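PDB 2DVA: galactose-binding lectin, which binds D-galactose and carbohydrates that carry it, as a calcium- and manganese-containing homotetrameric lectin of the legume family. Local coordinates for residues I89-T94 with A196-R201. Sequence-based numbering, arbitrary orientation.
Sequences IAPEDT and AKLPER
E92 OE2 is gripped twice: NE of R201 donates to it over 3.0 Å, and a water molecule adds a longer bond of 3.3 Å. The NE bond is somewhat bent and reaches the oxygen from well out of the carboxylate plane. The other oxygen is held more squarely, OE1 taking R201 NH2 at 2.7 Å through its syn lone pair, nearly straight at 172° and almost in the guanidinium plane. R201 thus clasps the carboxylate side-on, with the two flat groups turned 38° apart. Bends at chi2 and chi3 curl the arginine so that NE and NH2 face E92, whose own chain runs extended beyond CG. The same water also accepts from E92 N; its link to R201 O is modelled implausibly short and is doubtful.

All this sits at the ends of two inner strands of the seven-stranded antiparallel sheet of the legume lectin jelly roll, where 84-91 runs out into a type I turn, P91 to T94, and its neighbour 201-209 begins at R201. Beside the ion pair, the rings of P91 and P199 meet roughly perpendicular, P91 CG 4.1 Å from P199 CD. Deeper in, L198, just past helix 194-197, forks over the strand: CD1 presses on I89 CG2 at a tight 3.5 Å, while CD2 lies 3.9 Å from A90 CA. R201 also packs against P16 of a neighbouring subunit.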
loop_
_atom_site.group_PDB
_atom_site.type_symbol
_atom_site.label_atom_id
_atom_site.label_comp_id
_atom_site.label_asym_id
_atom_site.label_seq_id
_atom_site.Cartn_x
_atom_site.Cartn_y
_atom_site.Cartn_z
ATOM N N ILE A 89 -6.631 22.651 3.616
ATOM C CA ILE A 89 -5.458 22.371 4.433
ATOM C C ILE A 89 -5.358 23.572 5.363
ATOM O O ILE A 89 -5.439 24.711 4.917
ATOM C CB ILE A 89 -4.197 22.322 3.566
ATOM C CG1 ILE A 89 -4.481 21.526 2.294
ATOM C CG2 ILE A 89 -3.041 21.705 4.354
ATOM C CD1 ILE A 89 -3.347 21.563 1.302
ATOM N N ALA A 90 -5.168 23.330 6.653
ATOM C CA ALA A 90 -5.113 24.433 7.596
ATOM C C ALA A 90 -4.375 24.070 8.883
ATOM O O ALA A 90 -4.023 22.903 9.104
ATOM C CB ALA A 90 -6.552 24.879 7.915
ATOM N N PRO A 91 -4.124 25.075 9.749
ATOM C CA PRO A 91 -3.431 24.863 11.025
ATOM C C PRO A 91 -4.099 23.697 11.735
ATOM O O PRO A 91 -5.323 23.526 11.651
ATOM C CB PRO A 91 -3.642 26.183 11.754
ATOM C CG PRO A 91 -3.622 27.172 10.636
ATOM C CD PRO A 91 -4.472 26.497 9.578
ATOM N N GLU A 92 -3.303 22.895 12.431
ATOM C CA GLU A 92 -3.839 21.725 13.106
ATOM C C GLU A 92 -4.968 22.026 14.086
ATOM O O GLU A 92 -5.772 21.146 14.390
ATOM C CB GLU A 92 -2.718 20.958 13.817
ATOM C CG GLU A 92 -2.078 21.694 14.974
ATOM C CD GLU A 92 -0.904 20.929 15.562
ATOM O OE1 GLU A 92 -1.102 19.777 16.002
ATOM O OE2 GLU A 92 0.218 21.481 15.585
ATOM N N ASP A 93 -5.040 23.265 14.562
ATOM C CA ASP A 93 -6.071 23.653 15.523
ATOM C C ASP A 93 -7.261 24.322 14.847
ATOM O O ASP A 93 -8.069 24.981 15.505
ATOM C CB ASP A 93 -5.481 24.613 16.556
ATOM C CG ASP A 93 -5.165 25.972 15.963
ATOM O OD1 ASP A 93 -4.804 26.025 14.770
ATOM O OD2 ASP A 93 -5.269 26.988 16.684
ATOM N N THR A 94 -7.368 24.152 13.536
ATOM C CA THR A 94 -8.450 24.758 12.781
ATOM C C THR A 94 -9.829 24.332 13.271
ATOM O O THR A 94 -10.078 23.158 13.542
ATOM C CB THR A 94 -8.338 24.428 11.274
ATOM O OG1 THR A 94 -9.408 25.064 10.564
ATOM C CG2 THR A 94 -8.394 22.920 11.048
ATOM N N ALA A 196 5.233 28.989 2.955
ATOM C CA ALA A 196 5.017 30.395 3.263
ATOM C C ALA A 196 3.601 30.707 3.747
ATOM O O ALA A 196 3.390 31.697 4.438
ATOM C CB ALA A 196 5.339 31.248 2.041
ATOM N N LYS A 197 2.632 29.866 3.401
ATOM C CA LYS A 197 1.246 30.135 3.782
ATOM C C LYS A 197 0.702 29.361 4.975
ATOM O O LYS A 197 -0.239 29.806 5.627
ATOM C CB LYS A 197 0.332 29.900 2.577
ATOM C CG LYS A 197 0.649 30.781 1.379
ATOM C CD LYS A 197 0.383 32.241 1.696
ATOM C CE LYS A 197 0.845 33.148 0.571
ATOM N NZ LYS A 197 0.539 34.570 0.889
ATOM N N LEU A 198 1.284 28.205 5.265
ATOM C CA LEU A 198 0.803 27.394 6.374
ATOM C C LEU A 198 1.889 27.051 7.385
ATOM O O LEU A 198 3.078 27.168 7.101
ATOM C CB LEU A 198 0.191 26.086 5.842
ATOM C CG LEU A 198 -1.119 26.148 5.048
ATOM C CD1 LEU A 198 -1.415 24.784 4.455
ATOM C CD2 LEU A 198 -2.262 26.590 5.953
ATOM N N PRO A 199 1.486 26.635 8.593
ATOM C CA PRO A 199 2.485 26.277 9.602
ATOM C C PRO A 199 3.037 24.890 9.249
ATOM O O PRO A 199 2.544 24.240 8.319
ATOM C CB PRO A 199 1.680 26.292 10.901
ATOM C CG PRO A 199 0.322 25.862 10.451
ATOM C CD PRO A 199 0.133 26.656 9.178
ATOM N N GLU A 200 4.052 24.442 9.980
ATOM C CA GLU A 200 4.655 23.136 9.724
ATOM C C GLU A 200 3.683 21.973 9.910
ATOM O O GLU A 200 3.728 20.996 9.161
ATOM C CB GLU A 200 5.868 22.942 10.630
ATOM C CG GLU A 200 6.952 23.967 10.396
ATOM C CD GLU A 200 7.935 24.037 11.539
ATOM O OE1 GLU A 200 8.744 23.097 11.690
ATOM O OE2 GLU A 200 7.884 25.035 12.291
ATOM N N ARG A 201 2.816 22.062 10.912
ATOM C CA ARG A 201 1.847 21.001 11.145
ATOM C C ARG A 201 0.466 21.500 10.753
ATOM O O ARG A 201 0.039 22.570 11.181
ATOM C CB ARG A 201 1.857 20.568 12.614
ATOM C CG ARG A 201 3.247 20.588 13.241
ATOM C CD ARG A 201 3.432 19.496 14.271
ATOM N NE ARG A 201 2.248 19.292 15.098
ATOM C CZ ARG A 201 2.156 18.355 16.036
ATOM N NH1 ARG A 201 3.183 17.545 16.267
ATOM N NH2 ARG A 201 1.033 18.216 16.731
HETATM O O HOH W 1 -0.332 23.793 13.345
#